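Local coordinates for protein ectonucleotide pyrophosphatase/phosphodiesterase family member 5 (Mus musculus, PDB 5VEO) that probably hydrolyses phosphodiester or pyrophosphate bonds of nucleotide-type substrates at a zinc-containing site, at residues Y28-I40 / G191-I205. The protein carries 1 engineered substitution. Residues are numbered along the deposited sequence; the frame is centred on the assembly and turned at random.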
# COMPACT_ATOMS: atom_id res chain seq x y z
N TYR A 28 -8.57 9.31 9.96
CA TYR A 28 -9.73 8.51 10.32
C TYR A 28 -9.82 8.28 11.82
O TYR A 28 -10.92 8.04 12.33
CB TYR A 28 -9.69 7.17 9.60
CG TYR A 28 -10.15 7.12 8.14
CD1 TYR A 28 -10.08 5.93 7.45
CD2 TYR A 28 -10.68 8.22 7.48
CE1 TYR A 28 -10.51 5.82 6.14
CE2 TYR A 28 -11.11 8.11 6.15
CZ TYR A 28 -11.02 6.90 5.50
OH TYR A 28 -11.45 6.78 4.20
N LEU A 29 -8.68 8.32 12.53
CA LEU A 29 -8.62 8.19 13.99
C LEU A 29 -9.58 9.13 14.69
O LEU A 29 -9.99 8.87 15.83
CB LEU A 29 -7.21 8.52 14.49
CG LEU A 29 -6.08 7.62 14.00
CD1 LEU A 29 -4.76 8.12 14.55
CD2 LEU A 29 -6.35 6.19 14.43
N TYR A 30 -9.91 10.24 14.04
CA TYR A 30 -10.68 11.30 14.66
C TYR A 30 -12.13 11.36 14.19
O TYR A 30 -12.87 12.24 14.64
CB TYR A 30 -9.99 12.63 14.40
CG TYR A 30 -8.54 12.63 14.79
CD1 TYR A 30 -8.15 12.22 16.06
CD2 TYR A 30 -7.56 12.98 13.88
CE1 TYR A 30 -6.82 12.21 16.42
CE2 TYR A 30 -6.23 12.98 14.24
CZ TYR A 30 -5.86 12.59 15.51
OH TYR A 30 -4.53 12.59 15.87
N LYS A 31 -12.54 10.47 13.28
CA LYS A 31 -13.91 10.49 12.75
C LYS A 31 -14.92 9.93 13.74
O LYS A 31 -16.09 10.32 13.70
CB LYS A 31 -13.97 9.70 11.44
CG LYS A 31 -13.46 10.50 10.23
CD LYS A 31 -13.75 9.78 8.88
CE LYS A 31 -13.43 10.65 7.69
NZ LYS A 31 -14.51 11.66 7.49
N VAL A 32 -14.49 9.00 14.59
CA VAL A 32 -15.32 8.35 15.60
C VAL A 32 -14.40 8.03 16.77
O VAL A 32 -13.17 8.04 16.60
CB VAL A 32 -15.95 7.05 15.08
CG1 VAL A 32 -16.97 7.34 14.05
CG2 VAL A 32 -14.87 6.13 14.55
N PRO A 33 -14.94 7.71 17.94
CA PRO A 33 -14.08 7.19 19.01
C PRO A 33 -13.29 5.99 18.52
O PRO A 33 -13.82 5.06 17.91
CB PRO A 33 -15.08 6.82 20.11
CG PRO A 33 -16.24 7.79 19.88
CD PRO A 33 -16.34 7.85 18.37
N THR A 34 -11.99 6.03 18.76
CA THR A 34 -11.08 4.94 18.40
C THR A 34 -10.26 4.58 19.63
O THR A 34 -9.05 4.82 19.70
CB THR A 34 -10.20 5.31 17.21
OG1 THR A 34 -9.58 6.58 17.43
CG2 THR A 34 -11.01 5.39 15.91
N PRO A 35 -10.91 3.99 20.64
CA PRO A 35 -10.23 3.71 21.91
C PRO A 35 -9.06 2.76 21.78
O PRO A 35 -8.08 2.92 22.52
CB PRO A 35 -11.34 3.13 22.79
CG PRO A 35 -12.41 2.68 21.82
CD PRO A 35 -12.35 3.67 20.70
N HIS A 36 -9.11 1.79 20.86
CA HIS A 36 -8.00 0.85 20.78
C HIS A 36 -6.81 1.46 20.06
O HIS A 36 -5.67 1.25 20.48
CB HIS A 36 -8.48 -0.44 20.15
CG HIS A 36 -9.50 -1.13 20.99
ND1 HIS A 36 -10.84 -1.14 20.68
CD2 HIS A 36 -9.39 -1.75 22.19
CE1 HIS A 36 -11.50 -1.79 21.62
NE2 HIS A 36 -10.64 -2.17 22.55
N PHE A 37 -7.05 2.24 19.00
CA PHE A 37 -5.95 3.02 18.44
C PHE A 37 -5.36 3.96 19.49
O PHE A 37 -4.14 4.08 19.59
CB PHE A 37 -6.40 3.83 17.22
CG PHE A 37 -6.55 3.00 15.95
CD1 PHE A 37 -5.48 2.82 15.09
CD2 PHE A 37 -7.76 2.40 15.63
CE1 PHE A 37 -5.61 2.06 13.92
CE2 PHE A 37 -7.89 1.65 14.45
CZ PHE A 37 -6.80 1.47 13.62
N HIS A 38 -6.21 4.61 20.28
CA HIS A 38 -5.71 5.56 21.27
C HIS A 38 -4.97 4.85 22.40
O HIS A 38 -4.02 5.41 22.96
CB HIS A 38 -6.88 6.41 21.79
CG HIS A 38 -7.19 7.57 20.90
ND1 HIS A 38 -7.93 7.43 19.74
CD2 HIS A 38 -6.84 8.87 20.97
CE1 HIS A 38 -8.03 8.61 19.15
NE2 HIS A 38 -7.37 9.50 19.87
N TYR A 39 -5.33 3.60 22.70
CA TYR A 39 -4.59 2.82 23.68
C TYR A 39 -3.16 2.55 23.21
O TYR A 39 -2.20 2.68 23.98
CB TYR A 39 -5.33 1.51 23.95
CG TYR A 39 -4.62 0.57 24.88
CD1 TYR A 39 -4.61 0.78 26.25
CD2 TYR A 39 -3.95 -0.54 24.39
CE1 TYR A 39 -3.96 -0.10 27.11
CE2 TYR A 39 -3.31 -1.43 25.24
CZ TYR A 39 -3.31 -1.20 26.59
OH TYR A 39 -2.65 -2.10 27.42
N ILE A 40 -2.99 2.21 21.93
CA ILE A 40 -1.64 2.04 21.39
C ILE A 40 -0.88 3.37 21.43
O ILE A 40 0.31 3.41 21.77
CB ILE A 40 -1.70 1.46 19.97
CG1 ILE A 40 -2.13 -0.01 20.05
CG2 ILE A 40 -0.34 1.60 19.28
CD1 ILE A 40 -2.32 -0.69 18.73
N GLY A 191 -18.06 6.21 9.65
CA GLY A 191 -17.87 6.03 11.08
C GLY A 191 -18.01 4.58 11.48
O GLY A 191 -17.24 4.07 12.31
N SER A 192 -18.99 3.89 10.90
CA SER A 192 -19.27 2.49 11.23
C SER A 192 -18.07 1.59 10.93
O SER A 192 -17.73 0.71 11.73
CB SER A 192 -20.50 2.01 10.47
OG SER A 192 -21.61 2.87 10.72
N VAL A 193 -17.44 1.77 9.77
CA VAL A 193 -16.36 0.87 9.41
C VAL A 193 -15.11 1.21 10.20
O VAL A 193 -14.37 0.32 10.62
CB VAL A 193 -16.10 0.84 7.89
CG1 VAL A 193 -15.55 2.11 7.38
CG2 VAL A 193 -15.10 -0.26 7.56
N ILE A 194 -14.86 2.50 10.46
CA ILE A 194 -13.71 2.87 11.29
C ILE A 194 -13.89 2.32 12.71
O ILE A 194 -12.94 1.78 13.30
CB ILE A 194 -13.50 4.40 11.28
CG1 ILE A 194 -13.16 4.88 9.85
CG2 ILE A 194 -12.38 4.77 12.27
CD1 ILE A 194 -13.33 6.36 9.62
N SER A 195 -15.09 2.44 13.27
CA SER A 195 -15.35 1.87 14.59
C SER A 195 -15.11 0.36 14.59
O SER A 195 -14.54 -0.19 15.54
CB SER A 195 -16.79 2.15 15.02
OG SER A 195 -17.01 3.52 15.29
N ASP A 196 -15.51 -0.31 13.51
CA ASP A 196 -15.30 -1.75 13.44
C ASP A 196 -13.82 -2.10 13.36
O ASP A 196 -13.37 -3.08 13.98
CB ASP A 196 -16.02 -2.34 12.25
CG ASP A 196 -15.90 -3.85 12.24
OD1 ASP A 196 -16.50 -4.50 13.12
OD2 ASP A 196 -15.19 -4.39 11.39
N VAL A 197 -13.05 -1.34 12.57
CA VAL A 197 -11.61 -1.59 12.49
C VAL A 197 -10.96 -1.36 13.85
O VAL A 197 -10.10 -2.14 14.26
CB VAL A 197 -10.98 -0.72 11.38
CG1 VAL A 197 -9.46 -0.77 11.45
CG2 VAL A 197 -11.48 -1.21 10.03
N ASP A 198 -11.39 -0.33 14.58
CA ASP A 198 -10.89 -0.13 15.94
C ASP A 198 -11.21 -1.33 16.81
O ASP A 198 -10.36 -1.80 17.58
CB ASP A 198 -11.47 1.15 16.54
CG ASP A 198 -10.94 1.42 17.93
OD1 ASP A 198 -9.81 1.98 18.03
OD2 ASP A 198 -11.65 1.03 18.90
N HIS A 199 -12.44 -1.85 16.70
CA HIS A 199 -12.82 -3.05 17.45
C HIS A 199 -11.93 -4.23 17.08
O HIS A 199 -11.49 -4.98 17.97
CB HIS A 199 -14.29 -3.36 17.18
CG HIS A 199 -14.86 -4.38 18.11
ND1 HIS A 199 -15.14 -5.68 17.72
CD2 HIS A 199 -15.20 -4.30 19.42
CE1 HIS A 199 -15.63 -6.35 18.75
NE2 HIS A 199 -15.68 -5.54 19.79
N LYS A 200 -11.63 -4.41 15.79
CA LYS A 200 -10.76 -5.50 15.36
C LYS A 200 -9.34 -5.33 15.90
O LYS A 200 -8.70 -6.30 16.31
CB LYS A 200 -10.75 -5.60 13.85
CG LYS A 200 -12.03 -6.22 13.33
CD LYS A 200 -12.06 -6.26 11.84
CE LYS A 200 -13.11 -7.23 11.35
NZ LYS A 200 -14.47 -6.95 11.87
N LEU A 201 -8.84 -4.09 15.92
CA LEU A 201 -7.55 -3.86 16.55
C LEU A 201 -7.60 -4.26 18.02
O LEU A 201 -6.65 -4.87 18.53
CB LEU A 201 -7.16 -2.39 16.38
CG LEU A 201 -5.83 -1.96 17.01
CD1 LEU A 201 -4.65 -2.80 16.49
CD2 LEU A 201 -5.61 -0.47 16.82
N GLY A 202 -8.70 -3.94 18.70
CA GLY A 202 -8.86 -4.36 20.08
C GLY A 202 -8.84 -5.87 20.24
O GLY A 202 -8.25 -6.40 21.19
N TYR A 203 -9.46 -6.59 19.31
CA TYR A 203 -9.41 -8.05 19.30
C TYR A 203 -7.97 -8.55 19.18
O TYR A 203 -7.55 -9.47 19.90
CB TYR A 203 -10.26 -8.57 18.15
CG TYR A 203 -10.30 -10.07 18.06
CD1 TYR A 203 -11.24 -10.80 18.79
CD2 TYR A 203 -9.40 -10.76 17.27
CE1 TYR A 203 -11.29 -12.17 18.71
CE2 TYR A 203 -9.44 -12.16 17.19
CZ TYR A 203 -10.38 -12.85 17.92
OH TYR A 203 -10.44 -14.21 17.85
N LEU A 204 -7.21 -7.97 18.26
CA LEU A 204 -5.81 -8.35 18.10
C LEU A 204 -5.02 -8.10 19.39
O LEU A 204 -4.24 -8.94 19.83
CB LEU A 204 -5.20 -7.57 16.93
CG LEU A 204 -3.69 -7.74 16.73
CD1 LEU A 204 -3.31 -9.21 16.50
CD2 LEU A 204 -3.20 -6.86 15.59
N ILE A 205 -5.22 -6.93 19.99
CA ILE A 205 -4.53 -6.62 21.24
C ILE A 205 -4.86 -7.67 22.30
O ILE A 205 -3.98 -8.19 22.98
CB ILE A 205 -4.90 -5.21 21.72
CG1 ILE A 205 -4.38 -4.18 20.74
CG2 ILE A 205 -4.36 -4.97 23.13
CD1 ILE A 205 -4.95 -2.79 21.01
O HOH W 1 -16.30 4.08 17.76
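With CG trans to its own backbone N (chi1 -178°), Asp198 reaches out from helix 191-205 to the first turn of helix 35-40, where His36, its CG turned back beside the backbone N (chi1 -64°), swings its ring down to meet the carboxylate. OD1 of Asp198 accepts the backbone N-H of Phe37 (N to OD1 2.9 Å) in a nearly straight bond of 166°, while the N-H of His36 adds weak bonds to both carboxylate oxygens. His36 ND1 donates to Asp198 OD2 at 2.9 Å, arriving from above the carboxylate plane, with the two flat groups tilted against each other. One face of the imidazole lies on Gly202, whose CA stands 3.5 Å from the ring centroid in a CH-pi contact; a CB at Gly202 would clash with the ring. Deeper in, Leu201 CD2 sits over the centre of the Phe37 ring, 3.5 Å from its centroid, and Ile40 CD1 packs on the same methyl; Phe37 and Leu201 both also touch Val221 of the central sheet. Toward the other end, Ile194 CD1 sits over one face of the Tyr28 ring, toward its rim and 4.0 Å from the centroid, and Ile194 CG2 meets Val32 CG2. Were His36 an alanine, Asp198 OD2 would lose its ring N-H donor and the CA of Gly202 would probably be left without the imidazole that covers it. The two helices lie side by side against strand 218-222 of this alkaline phosphatase-like fold, and the buried carboxylate, held by N-H bonds from the first turn of a helix and by His36 ND1, is likely to be stabilised as an anion.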